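Local coordinates for hypothetical protein SpyM3_0169 (Streptococcus pyogenes, PDB 1PG6) that is of unknown function but belongs to the AIM24 family of the cupin clan and binds calcium ions in the crystal, at residues Pro24-Asp29 with Leu93-Asn98; Leu52-Asn57 with Phe81-Met86; Ser126-Met131 with Thr151-Gly156; Phe163-Lys168 with Ile222-Leu227. One frame throughout, in Å; residues are numbered along the deposited sequence.

Contact 1 of 4, residues Pro24-Asp29 with Leu93-Asn98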
loop_
_atom_site.group_PDB
_atom_site.type_symbol
_atom_site.label_atom_id
_atom_site.label_comp_id
_atom_site.label_asym_id
_atom_site.label_seq_id
_atom_site.Cartn_x
_atom_site.Cartn_y
_atom_site.Cartn_z
ATOM N N PRO A 24 -4.186 9.680 -11.770
ATOM C CA PRO A 24 -2.949 9.260 -12.416
ATOM C C PRO A 24 -2.724 7.817 -12.786
ATOM O O PRO A 24 -3.264 6.883 -12.193
ATOM C CB PRO A 24 -1.879 9.742 -11.443
ATOM C CG PRO A 24 -2.533 9.529 -10.120
ATOM C CD PRO A 24 -3.926 10.086 -10.374
ATOM N N LEU A 25 -1.898 7.674 -13.809
ATOM C CA LEU A 25 -1.454 6.389 -14.308
ATOM C C LEU A 25 0.038 6.578 -14.060
ATOM O O LEU A 25 0.529 7.710 -14.071
ATOM C CB LEU A 25 -1.741 6.299 -15.806
ATOM C CG LEU A 25 -2.294 5.012 -16.412
ATOM C CD1 LEU A 25 -3.455 4.467 -15.589
ATOM C CD2 LEU A 25 -2.729 5.308 -17.837
ATOM N N VAL A 26 0.757 5.500 -13.789
ATOM C CA VAL A 26 2.190 5.622 -13.590
ATOM C C VAL A 26 2.877 4.769 -14.648
ATOM O O VAL A 26 2.613 3.574 -14.766
ATOM C CB VAL A 26 2.634 5.172 -12.166
ATOM C CG1 VAL A 26 2.188 3.752 -11.886
ATOM C CG2 VAL A 26 4.148 5.302 -12.031
ATOM N N GLU A 27 3.720 5.413 -15.449
ATOM C CA GLU A 27 4.459 4.728 -16.498
ATOM C C GLU A 27 5.811 4.374 -15.902
ATOM O O GLU A 27 6.507 5.237 -15.360
ATOM C CB GLU A 27 4.646 5.635 -17.717
ATOM C CG GLU A 27 3.355 6.138 -18.346
ATOM C CD GLU A 27 3.611 7.051 -19.539
ATOM O OE1 GLU A 27 4.377 8.026 -19.392
ATOM O OE2 GLU A 27 3.046 6.799 -20.623
ATOM N N ILE A 28 6.179 3.103 -16.006
ATOM C CA ILE A 28 7.431 2.616 -15.443
ATOM C C ILE A 28 8.371 2.037 -16.491
ATOM O O ILE A 28 7.962 1.234 -17.326
ATOM C CB ILE A 28 7.150 1.521 -14.389
ATOM C CG1 ILE A 28 6.331 2.110 -13.234
ATOM C CG2 ILE A 28 8.451 0.932 -13.873
ATOM C CD1 ILE A 28 5.904 1.078 -12.210
ATOM N N ASP A 29 9.631 2.460 -16.447
ATOM C CA ASP A 29 10.641 1.956 -17.369
ATOM C C ASP A 29 11.560 1.026 -16.597
ATOM O O ASP A 29 12.113 1.401 -15.561
ATOM C CB ASP A 29 11.466 3.095 -17.979
ATOM C CG ASP A 29 10.697 3.877 -19.017
ATOM O OD1 ASP A 29 10.234 4.995 -18.704
ATOM O OD2 ASP A 29 10.549 3.368 -20.147
ATOM N N LEU A 93 5.887 -0.532 -18.653
ATOM C CA LEU A 93 4.594 -0.983 -18.171
ATOM C C LEU A 93 3.914 0.205 -17.519
ATOM O O LEU A 93 4.569 1.178 -17.144
ATOM C CB LEU A 93 4.729 -2.141 -17.176
ATOM C CG LEU A 93 5.286 -1.914 -15.773
ATOM C CD1 LEU A 93 4.792 -3.027 -14.855
ATOM C CD2 LEU A 93 6.805 -1.873 -15.802
ATOM N N ALA A 94 2.596 0.136 -17.408
ATOM C CA ALA A 94 1.835 1.217 -16.803
ATOM C C ALA A 94 0.911 0.607 -15.766
ATOM O O ALA A 94 0.317 -0.443 -16.003
ATOM C CB ALA A 94 1.023 1.953 -17.874
ATOM N N LEU A 95 0.807 1.267 -14.619
ATOM C CA LEU A 95 -0.037 0.797 -13.528
ATOM C C LEU A 95 -1.107 1.814 -13.193
ATOM O O LEU A 95 -0.930 3.015 -13.408
ATOM C CB LEU A 95 0.790 0.580 -12.260
ATOM C CG LEU A 95 2.026 -0.309 -12.328
ATOM C CD1 LEU A 95 2.675 -0.380 -10.939
ATOM C CD2 LEU A 95 1.625 -1.684 -12.825
ATOM N N ALA A 96 -2.213 1.322 -12.649
ATOM C CA ALA A 96 -3.312 2.176 -12.235
ATOM C C ALA A 96 -3.748 1.749 -10.837
ATOM O O ALA A 96 -3.906 0.557 -10.571
ATOM C CB ALA A 96 -4.483 2.030 -13.205
ATOM N N PRO A 97 -3.912 2.711 -9.921
ATOM C CA PRO A 97 -4.345 2.413 -8.550
ATOM C C PRO A 97 -5.768 1.861 -8.614
ATOM O O PRO A 97 -6.526 2.220 -9.520
ATOM C CB PRO A 97 -4.308 3.780 -7.868
ATOM C CG PRO A 97 -3.286 4.548 -8.660
ATOM C CD PRO A 97 -3.592 4.140 -10.074
ATOM N N ASN A 98 -6.148 1.016 -7.656
ATOM C CA ASN A 98 -7.494 0.447 -7.671
ATOM C C ASN A 98 -8.568 1.364 -7.099
ATOM O O ASN A 98 -9.751 1.033 -7.156
ATOM C CB ASN A 98 -7.524 -0.907 -6.947
ATOM C CG ASN A 98 -7.078 -0.816 -5.504
ATOM O OD1 ASN A 98 -7.520 0.051 -4.755
ATOM N ND2 ASN A 98 -6.203 -1.729 -5.101
#
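Pro24 meets the second segment through its backbone, its O lying 3.5 Å from CD of Pro97 where the two segments part; the Pro97 side chain also lies about 3 Å from a bound calcium ion. At Leu25 the side chain bends back to the partner: CD1 rests 3.6 Å from CB of Ala96 and equally near the carbonyl oxygen of Leu95. That same oxygen accepts the backbone N of Val26, and Leu95 N returns a bond to Val26 O, making an antiparallel hydrogen-bonded pair. Val26 lies alongside Leu95, pointing the same way; CG1, set between its own N and carbonyl carbon (chi1 56°), presses on Leu95 CB at a tight 3.5 Å. In this four-stranded antiparallel sheet 26-30 and 91-95 are the two inner strands, and 14-17 and 43-46 flank them. Glu27 and Ala94 form the non-hydrogen-bonded pair between, on the other face. Ile28 is fixed by a second two-bond pair, its N reaching Leu93 O at 2.8 Å with an N-H...O angle of 172°. Its CB lies 3.7 Å from Leu93 CD2, while its CD1 slants across to Leu95 CD1 at 3.8 Å, joining Val26, Leu93 and Leu95 in one buried apolar layer.

Contact 2 of 4, residues Leu52-Asn57 with Phe81-Met86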
loop_
_atom_site.group_PDB
_atom_site.type_symbol
_atom_site.label_atom_id
_atom_site.label_comp_id
_atom_site.label_asym_id
_atom_site.label_seq_id
_atom_site.Cartn_x
_atom_site.Cartn_y
_atom_site.Cartn_z
ATOM N N LEU A 52 4.812 -10.977 -16.134
ATOM C CA LEU A 52 4.186 -10.842 -14.826
ATOM C C LEU A 52 4.199 -12.184 -14.104
ATOM O O LEU A 52 3.612 -13.157 -14.578
ATOM C CB LEU A 52 2.743 -10.356 -14.983
ATOM C CG LEU A 52 1.934 -10.141 -13.700
ATOM C CD1 LEU A 52 2.584 -9.051 -12.857
ATOM C CD2 LEU A 52 0.507 -9.755 -14.057
ATOM N N ASN A 53 4.870 -12.233 -12.958
ATOM C CA ASN A 53 4.953 -13.461 -12.178
ATOM C C ASN A 53 4.203 -13.345 -10.852
ATOM O O ASN A 53 4.197 -12.288 -10.222
ATOM C CB ASN A 53 6.416 -13.811 -11.907
ATOM C CG ASN A 53 6.571 -15.107 -11.135
ATOM O OD1 ASN A 53 6.115 -16.164 -11.575
ATOM N ND2 ASN A 53 7.217 -15.032 -9.977
ATOM N N THR A 54 3.570 -14.440 -10.440
ATOM C CA THR A 54 2.823 -14.479 -9.187
ATOM C C THR A 54 3.228 -15.733 -8.420
ATOM O O THR A 54 4.022 -16.536 -8.912
ATOM C CB THR A 54 1.301 -14.534 -9.434
ATOM O OG1 THR A 54 0.939 -15.834 -9.917
ATOM C CG2 THR A 54 0.891 -13.493 -10.463
ATOM N N LYS A 55 2.687 -15.903 -7.218
ATOM C CA LYS A 55 3.011 -17.078 -6.416
ATOM C C LYS A 55 2.170 -18.284 -6.819
ATOM O O LYS A 55 2.333 -19.372 -6.267
ATOM C CB LYS A 55 2.804 -16.801 -4.925
ATOM C CG LYS A 55 3.805 -15.842 -4.300
ATOM C CD LYS A 55 3.422 -14.397 -4.540
ATOM C CE LYS A 55 4.229 -13.465 -3.650
ATOM N NZ LYS A 55 3.750 -12.059 -3.742
ATOM N N LEU A 56 1.271 -18.088 -7.779
ATOM C CA LEU A 56 0.410 -19.168 -8.251
ATOM C C LEU A 56 0.880 -19.683 -9.606
ATOM O O LEU A 56 0.078 -20.125 -10.432
ATOM C CB LEU A 56 -1.041 -18.689 -8.354
ATOM C CG LEU A 56 -1.748 -18.384 -7.030
ATOM C CD1 LEU A 56 -3.143 -17.856 -7.304
ATOM C CD2 LEU A 56 -1.811 -19.643 -6.181
ATOM N N ASN A 57 2.187 -19.618 -9.824
ATOM C CA ASN A 57 2.790 -20.078 -11.066
ATOM C C ASN A 57 2.706 -21.597 -11.159
ATOM O O ASN A 57 2.416 -22.274 -10.170
ATOM C CB ASN A 57 4.251 -19.634 -11.120
ATOM C CG ASN A 57 5.019 -20.017 -9.870
ATOM O OD1 ASN A 57 5.179 -21.197 -9.560
ATOM N ND2 ASN A 57 5.495 -19.014 -9.137
ATOM N N PHE A 81 -1.490 -10.638 -2.562
ATOM C CA PHE A 81 -2.067 -9.589 -3.394
ATOM C C PHE A 81 -1.017 -8.668 -4.001
ATOM O O PHE A 81 -1.311 -7.540 -4.400
ATOM C CB PHE A 81 -3.080 -8.787 -2.582
ATOM C CG PHE A 81 -4.091 -9.648 -1.884
ATOM C CD1 PHE A 81 -3.867 -10.094 -0.587
ATOM C CD2 PHE A 81 -5.240 -10.066 -2.546
ATOM C CE1 PHE A 81 -4.773 -10.944 0.045
ATOM C CE2 PHE A 81 -6.153 -10.917 -1.926
ATOM C CZ PHE A 81 -5.918 -11.357 -0.627
ATOM N N ILE A 82 0.212 -9.167 -4.062
ATOM C CA ILE A 82 1.316 -8.426 -4.646
ATOM C C ILE A 82 1.985 -9.321 -5.683
ATOM O O ILE A 82 2.358 -10.457 -5.389
ATOM C CB ILE A 82 2.358 -8.013 -3.587
ATOM C CG1 ILE A 82 1.726 -7.038 -2.590
ATOM C CG2 ILE A 82 3.563 -7.372 -4.267
ATOM C CD1 ILE A 82 2.674 -6.563 -1.499
ATOM N N THR A 83 2.108 -8.811 -6.903
ATOM C CA THR A 83 2.738 -9.561 -7.978
ATOM C C THR A 83 4.040 -8.878 -8.362
ATOM O O THR A 83 4.343 -7.785 -7.881
ATOM C CB THR A 83 1.814 -9.653 -9.213
ATOM O OG1 THR A 83 1.470 -8.337 -9.657
ATOM C CG2 THR A 83 0.543 -10.404 -8.861
ATOM N N GLN A 84 4.823 -9.520 -9.218
ATOM C CA GLN A 84 6.087 -8.927 -9.622
ATOM C C GLN A 84 6.278 -8.992 -11.126
ATOM O O GLN A 84 6.032 -10.022 -11.751
ATOM C CB GLN A 84 7.245 -9.621 -8.901
ATOM C CG GLN A 84 8.587 -8.917 -9.061
ATOM C CD GLN A 84 9.577 -9.289 -7.968
ATOM O OE1 GLN A 84 9.899 -10.461 -7.777
ATOM N NE2 GLN A 84 10.065 -8.285 -7.247
ATOM N N ALA A 85 6.709 -7.875 -11.698
ATOM C CA ALA A 85 6.945 -7.783 -13.129
ATOM C C ALA A 85 8.446 -7.796 -13.384
ATOM O O ALA A 85 9.196 -7.073 -12.729
ATOM C CB ALA A 85 6.331 -6.503 -13.674
HETATM N N MSE A 86 8.880 -8.640 -14.316
HETATM C CA MSE A 86 10.294 -8.745 -14.669
HETATM C C MSE A 86 10.508 -8.333 -16.118
HETATM O O MSE A 86 9.672 -8.607 -16.979
HETATM C CB MSE A 86 10.804 -10.176 -14.469
HETATM C CG MSE A 86 11.143 -10.530 -13.032
HETATM SE SE MSE A 86 9.606 -10.774 -11.901
HETATM C CE MSE A 86 9.663 -12.703 -11.749
#
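Thr54 and Thr83 stand side by side and point the same way, their methyl groups pressed together at 3.5 Å between the two CG2 atoms, a tight fit. The Thr54 hydroxyl accepts the backbone N of Leu56, an ST turn that starts the bend after the strand. Leu52 comes at Thr83 aslant: with CG anti to its backbone N (chi1 -179°), the leucine brings CD1 to 3.5 Å from Thr83 OG1, a contact of methyl and hydroxyl. On the other face the selenomethionine Met86, bent at chi2 and chi3, curls its CE over the Asn53 side chain, 3.4 Å from Asn53 CB. Between these flanks Asn53 and Gln84 form a hydrogen-bonded antiparallel pair, the N of Asn53 reaching Gln84 O at 2.8 Å and the N of Gln84 reaching Asn53 O at 3.0 Å, both close to straight. Farther on, the Lys55 chain folds at chi2 (83°) and delivers NZ to the carbonyl oxygen of Ile82, 2.7 Å away and 24° off the carbonyl plane; Ser79 O accepts from the same ammonium. One lysine thus ties the turn to the start of strand 82-87. The arrangement is that of an antiparallel sheet margin, where the outermost strand 50-53 gives way to a loop and a lysine-to-carbonyl bond joins the two segments beyond the last backbone pair.

Contact 3 of 4, residues Ser126-Met131 with Thr151-Gly156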
loop_
_atom_site.group_PDB
_atom_site.type_symbol
_atom_site.label_atom_id
_atom_site.label_comp_id
_atom_site.label_asym_id
_atom_site.label_seq_id
_atom_site.Cartn_x
_atom_site.Cartn_y
_atom_site.Cartn_z
ATOM N N SER A 126 14.500 -3.954 -5.967
ATOM C CA SER A 126 15.707 -3.892 -5.154
ATOM C C SER A 126 15.363 -3.757 -3.672
ATOM O O SER A 126 16.195 -4.030 -2.808
ATOM C CB SER A 126 16.570 -2.708 -5.587
ATOM O OG SER A 126 15.866 -1.488 -5.446
ATOM N N ALA A 127 14.137 -3.333 -3.383
ATOM C CA ALA A 127 13.696 -3.166 -2.004
ATOM C C ALA A 127 13.011 -4.427 -1.492
ATOM O O ALA A 127 12.789 -5.376 -2.243
ATOM C CB ALA A 127 12.746 -1.972 -1.892
ATOM N N GLN A 128 12.663 -4.418 -0.209
ATOM C CA GLN A 128 12.016 -5.559 0.422
ATOM C C GLN A 128 10.830 -5.075 1.257
ATOM O O GLN A 128 10.718 -3.888 1.567
ATOM C CB GLN A 128 13.024 -6.275 1.327
ATOM C CG GLN A 128 12.670 -7.712 1.674
ATOM C CD GLN A 128 13.135 -8.704 0.616
ATOM O OE1 GLN A 128 12.795 -9.888 0.667
ATOM N NE2 GLN A 128 13.923 -8.224 -0.347
ATOM N N TYR A 129 9.941 -5.991 1.621
ATOM C CA TYR A 129 8.792 -5.624 2.432
ATOM C C TYR A 129 8.347 -6.802 3.284
ATOM O O TYR A 129 8.648 -7.957 2.979
ATOM C CB TYR A 129 7.627 -5.172 1.537
ATOM C CG TYR A 129 6.850 -6.310 0.906
ATOM C CD1 TYR A 129 5.798 -6.923 1.586
ATOM C CD2 TYR A 129 7.190 -6.797 -0.353
ATOM C CE1 TYR A 129 5.104 -7.995 1.027
ATOM C CE2 TYR A 129 6.503 -7.871 -0.924
ATOM C CZ TYR A 129 5.466 -8.462 -0.230
ATOM O OH TYR A 129 4.787 -9.523 -0.787
ATOM N N LYS A 130 7.632 -6.498 4.357
ATOM C CA LYS A 130 7.108 -7.529 5.233
ATOM C C LYS A 130 5.705 -7.123 5.660
ATOM O O LYS A 130 5.426 -5.941 5.861
ATOM C CB LYS A 130 7.991 -7.694 6.468
ATOM C CG LYS A 130 7.536 -8.813 7.382
ATOM C CD LYS A 130 8.365 -8.873 8.655
ATOM C CE LYS A 130 7.886 -9.999 9.562
ATOM N NZ LYS A 130 6.437 -9.856 9.896
HETATM N N MSE A 131 4.827 -8.112 5.788
HETATM C CA MSE A 131 3.449 -7.886 6.205
HETATM C C MSE A 131 3.321 -8.293 7.667
HETATM O O MSE A 131 3.922 -9.279 8.096
HETATM C CB MSE A 131 2.485 -8.739 5.372
HETATM C CG MSE A 131 2.586 -8.559 3.864
HETATM SE SE MSE A 131 2.130 -6.768 3.293
HETATM C CE MSE A 131 0.258 -6.781 3.749
ATOM N N THR A 151 5.615 -2.997 5.925
ATOM C CA THR A 151 6.779 -2.193 6.283
ATOM C C THR A 151 7.871 -2.437 5.248
ATOM O O THR A 151 8.169 -3.582 4.904
ATOM C CB THR A 151 7.314 -2.550 7.690
ATOM O OG1 THR A 151 6.349 -2.163 8.680
ATOM C CG2 THR A 151 8.619 -1.816 7.964
ATOM N N THR A 152 8.460 -1.354 4.753
ATOM C CA THR A 152 9.505 -1.431 3.739
ATOM C C THR A 152 10.907 -1.531 4.320
ATOM O O THR A 152 11.131 -1.259 5.498
ATOM C CB THR A 152 9.490 -0.189 2.821
ATOM O OG1 THR A 152 9.846 0.974 3.582
ATOM C CG2 THR A 152 8.103 0.017 2.222
ATOM N N GLU A 153 11.845 -1.911 3.462
ATOM C CA GLU A 153 13.247 -2.043 3.830
ATOM C C GLU A 153 14.048 -1.995 2.537
ATOM O O GLU A 153 13.529 -2.316 1.470
ATOM C CB GLU A 153 13.483 -3.380 4.536
ATOM C CG GLU A 153 14.926 -3.625 4.943
ATOM C CD GLU A 153 15.135 -5.006 5.539
ATOM O OE1 GLU A 153 14.871 -6.007 4.833
ATOM O OE2 GLU A 153 15.566 -5.095 6.711
ATOM N N GLY A 154 15.305 -1.573 2.631
ATOM C CA GLY A 154 16.149 -1.520 1.453
ATOM C C GLY A 154 16.170 -0.202 0.705
ATOM O O GLY A 154 15.616 0.800 1.159
ATOM N N LEU A 155 16.821 -0.213 -0.453
ATOM C CA LEU A 155 16.932 0.972 -1.291
ATOM C C LEU A 155 15.966 0.870 -2.464
ATOM O O LEU A 155 15.682 -0.224 -2.952
ATOM C CB LEU A 155 18.362 1.116 -1.823
ATOM C CG LEU A 155 19.488 1.177 -0.786
ATOM C CD1 LEU A 155 20.827 1.319 -1.499
ATOM C CD2 LEU A 155 19.270 2.345 0.153
ATOM N N GLY A 156 15.466 2.013 -2.913
ATOM C CA GLY A 156 14.541 2.013 -4.029
ATOM C C GLY A 156 13.413 2.998 -3.832
ATOM O O GLY A 156 13.454 3.851 -2.943
HETATM O O HOH W 1 18.267 -2.940 -1.900
#
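This is an antiparallel strand pairing at the margin of a six-stranded sheet, where the outermost strand 128-133 runs beside 148-153, with axes 4.6 Å apart at closest and an angle of 155° between their directions. Two hydrogen-bonded pairs carry it. Lys130 and Thr151 exchange backbone bonds, 3.0 Å from N to O each way; in the other pair Gln128 N reaches Glu153 O at 2.8 Å, whereas the return bond from Glu153 N is bent to 133° and meets Gln128 O from above the carbonyl plane, so this bond is the less regular of the two. Between these pairs lie Tyr129 and Thr152, whose side chains share the other face. The ring of Tyr129 swings away from Thr152, and its hydroxyl is held by Ser79 N, while Thr152 OG1 bonds to Gln112 and Tyr113. Past the pairing, Ser126 folds its hydroxyl between its own N and carbonyl carbon (chi1 60°), from where OG donates to Leu155 O at 2.8 Å. Ala127 CB lies 3.5 Å from Glu153 O and close to Leu155 O. The interstrand hold is therefore largely polar and backbone-made, with the serine hydroxyl bonding to a backbone carbonyl where the two segments leave the sheet.

Contact 4 of 4, residues Phe163-Lys168 with Ile222-Leu227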
loop_
_atom_site.group_PDB
_atom_site.type_symbol
_atom_site.label_atom_id
_atom_site.label_comp_id
_atom_site.label_asym_id
_atom_site.label_seq_id
_atom_site.Cartn_x
_atom_site.Cartn_y
_atom_site.Cartn_z
ATOM N N PHE A 163 -7.175 6.923 -1.509
ATOM C CA PHE A 163 -8.562 6.998 -1.939
ATOM C C PHE A 163 -8.833 8.445 -1.499
ATOM O O PHE A 163 -8.829 8.759 -0.305
ATOM C CB PHE A 163 -9.456 6.044 -1.152
ATOM C CG PHE A 163 -10.924 6.201 -1.460
ATOM C CD1 PHE A 163 -11.363 6.399 -2.772
ATOM C CD2 PHE A 163 -11.870 6.130 -0.446
ATOM C CE1 PHE A 163 -12.728 6.526 -3.060
ATOM C CE2 PHE A 163 -13.242 6.254 -0.722
ATOM C CZ PHE A 163 -13.671 6.451 -2.029
ATOM N N GLY A 164 -9.045 9.332 -2.461
ATOM C CA GLY A 164 -9.251 10.726 -2.129
ATOM C C GLY A 164 -7.922 11.448 -2.301
ATOM O O GLY A 164 -6.998 10.915 -2.922
ATOM N N SER A 165 -7.827 12.659 -1.759
ATOM C CA SER A 165 -6.613 13.469 -1.865
ATOM C C SER A 165 -5.671 13.239 -0.688
ATOM O O SER A 165 -6.118 12.905 0.408
ATOM C CB SER A 165 -6.975 14.953 -1.953
ATOM O OG SER A 165 -7.798 15.215 -3.093
ATOM N N ILE A 166 -4.374 13.434 -0.927
ATOM C CA ILE A 166 -3.339 13.227 0.090
ATOM C C ILE A 166 -2.843 14.484 0.781
ATOM O O ILE A 166 -2.613 15.512 0.142
ATOM C CB ILE A 166 -2.095 12.525 -0.518
ATOM C CG1 ILE A 166 -2.476 11.129 -1.003
ATOM C CG2 ILE A 166 -0.958 12.446 0.521
ATOM C CD1 ILE A 166 -1.361 10.435 -1.796
ATOM N N LYS A 167 -2.669 14.386 2.097
ATOM C CA LYS A 167 -2.153 15.486 2.898
ATOM C C LYS A 167 -0.965 14.937 3.676
ATOM O O LYS A 167 -1.037 13.851 4.249
ATOM C CB LYS A 167 -3.214 16.002 3.873
ATOM C CG LYS A 167 -2.730 17.141 4.756
ATOM C CD LYS A 167 -3.838 17.654 5.657
ATOM C CE LYS A 167 -3.355 18.806 6.521
ATOM N NZ LYS A 167 -2.257 18.384 7.437
ATOM N N LYS A 168 0.133 15.682 3.679
ATOM C CA LYS A 168 1.333 15.268 4.393
ATOM C C LYS A 168 1.402 15.999 5.726
ATOM O O LYS A 168 1.332 17.228 5.775
ATOM C CB LYS A 168 2.573 15.590 3.557
ATOM C CG LYS A 168 3.897 15.253 4.224
ATOM C CD LYS A 168 5.062 15.744 3.376
ATOM C CE LYS A 168 6.400 15.453 4.032
ATOM N NZ LYS A 168 7.537 15.980 3.225
ATOM N N ILE A 222 -2.035 11.152 5.014
ATOM C CA ILE A 222 -3.432 10.791 5.170
ATOM C C ILE A 222 -4.169 11.049 3.868
ATOM O O ILE A 222 -3.686 11.783 3.005
ATOM C CB ILE A 222 -4.113 11.588 6.297
ATOM C CG1 ILE A 222 -4.089 13.080 5.977
ATOM C CG2 ILE A 222 -3.409 11.318 7.620
ATOM C CD1 ILE A 222 -4.958 13.911 6.897
ATOM N N GLN A 223 -5.330 10.423 3.726
ATOM C CA GLN A 223 -6.147 10.584 2.530
ATOM C C GLN A 223 -7.474 11.193 2.974
ATOM O O GLN A 223 -7.901 10.995 4.102
ATOM C CB GLN A 223 -6.357 9.234 1.833
ATOM C CG GLN A 223 -7.118 8.199 2.654
ATOM C CD GLN A 223 -7.198 6.838 1.976
ATOM O OE1 GLN A 223 -8.073 6.022 2.291
ATOM N NE2 GLN A 223 -6.277 6.574 1.063
ATOM N N SER A 224 -8.125 11.932 2.081
ATOM C CA SER A 224 -9.365 12.618 2.431
ATOM C C SER A 224 -10.675 11.840 2.302
ATOM O O SER A 224 -11.748 12.412 2.475
ATOM C CB SER A 224 -9.471 13.926 1.646
ATOM O OG SER A 224 -9.623 13.667 0.269
ATOM N N LEU A 225 -10.599 10.549 1.985
ATOM C CA LEU A 225 -11.799 9.727 1.880
ATOM C C LEU A 225 -11.623 8.410 2.633
ATOM O O LEU A 225 -10.505 7.919 2.815
ATOM C CB LEU A 225 -12.159 9.447 0.416
ATOM C CG LEU A 225 -12.645 10.675 -0.365
ATOM C CD1 LEU A 225 -12.829 10.310 -1.828
ATOM C CD2 LEU A 225 -13.955 11.177 0.224
ATOM N N ASN A 226 -12.745 7.852 3.063
ATOM C CA ASN A 226 -12.791 6.605 3.830
ATOM C C ASN A 226 -13.504 5.562 2.970
ATOM O O ASN A 226 -14.693 5.685 2.715
ATOM C CB ASN A 226 -13.587 6.870 5.113
ATOM C CG ASN A 226 -13.663 5.669 6.030
ATOM O OD1 ASN A 226 -13.724 4.523 5.586
ATOM N ND2 ASN A 226 -13.680 5.933 7.331
ATOM N N LEU A 227 -12.778 4.538 2.528
ATOM C CA LEU A 227 -13.359 3.506 1.676
ATOM C C LEU A 227 -14.515 2.769 2.344
ATOM O O LEU A 227 -15.528 2.482 1.704
ATOM C CB LEU A 227 -12.283 2.503 1.248
ATOM C CG LEU A 227 -12.608 1.610 0.050
ATOM C CD1 LEU A 227 -12.952 2.481 -1.160
ATOM C CD2 LEU A 227 -11.403 0.732 -0.271
#
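Lys167 and Ile222 form a hydrogen-bonded antiparallel pair, with Lys167 N to Ile222 O at 2.9 Å, and beyond it Ser224 N still reaches Ser165 O at 2.8 Å as the strands run out into loops. The Ser224 hydroxyl doubles that link, OG accepting Ser165 N at 2.9 Å, so one serine grips the other through both backbone and side chain. Phe163 dominates the apolar part. With CG anti to its backbone N (chi1 174°), the ring enters between two leucines: Leu225 CB lies over one face, 3.8 Å from the centroid, and Leu227 CD1 over the opposite face at 4.0 Å. Both are CH-pi contacts, while the backbone carbon of Asn226 lies at the ring edge. Leu225 also extends CD1 to within 3.6 Å of Gly164 CA. At the other end, Lys167 and Ile222 lie side by side, CB to CG1 3.7 Å. Phe163 follows the calcium ligand Ser162, its side chain about 5 Å from the ion. Strand 166-171 is the outermost of its six-stranded sheet, paired here with 219-223; Asn226 then N-caps helix 227-234 through OD1 to Gln229 N, and the Phe163 ring packs against its first residue, Leu227.

All four contacts are antiparallel strand pairings, spread over three sheets. Contact 1 joins two inner strands and has the most buried apolar face; contacts 2, 3 and 4 each involve an outermost strand, and contact 4 lies at the surface. Contacts 3 and 4 share one six-stranded sheet but occupy its two margins, about 23 Å apart between centres. Their chemistry diverges accordingly: aliphatic packing in contact 1, a lysine-to-carbonyl tie in contact 2, a serine-to-carbonyl bond in contact 3, an aromatic ring between leucines in contact 4. Contact 2 touches contacts 1 and 3, Ala85 CB lying 4.0 Å from Leu93 CD1 and Ile82 CD1 3.6 Å from Tyr129 CZ.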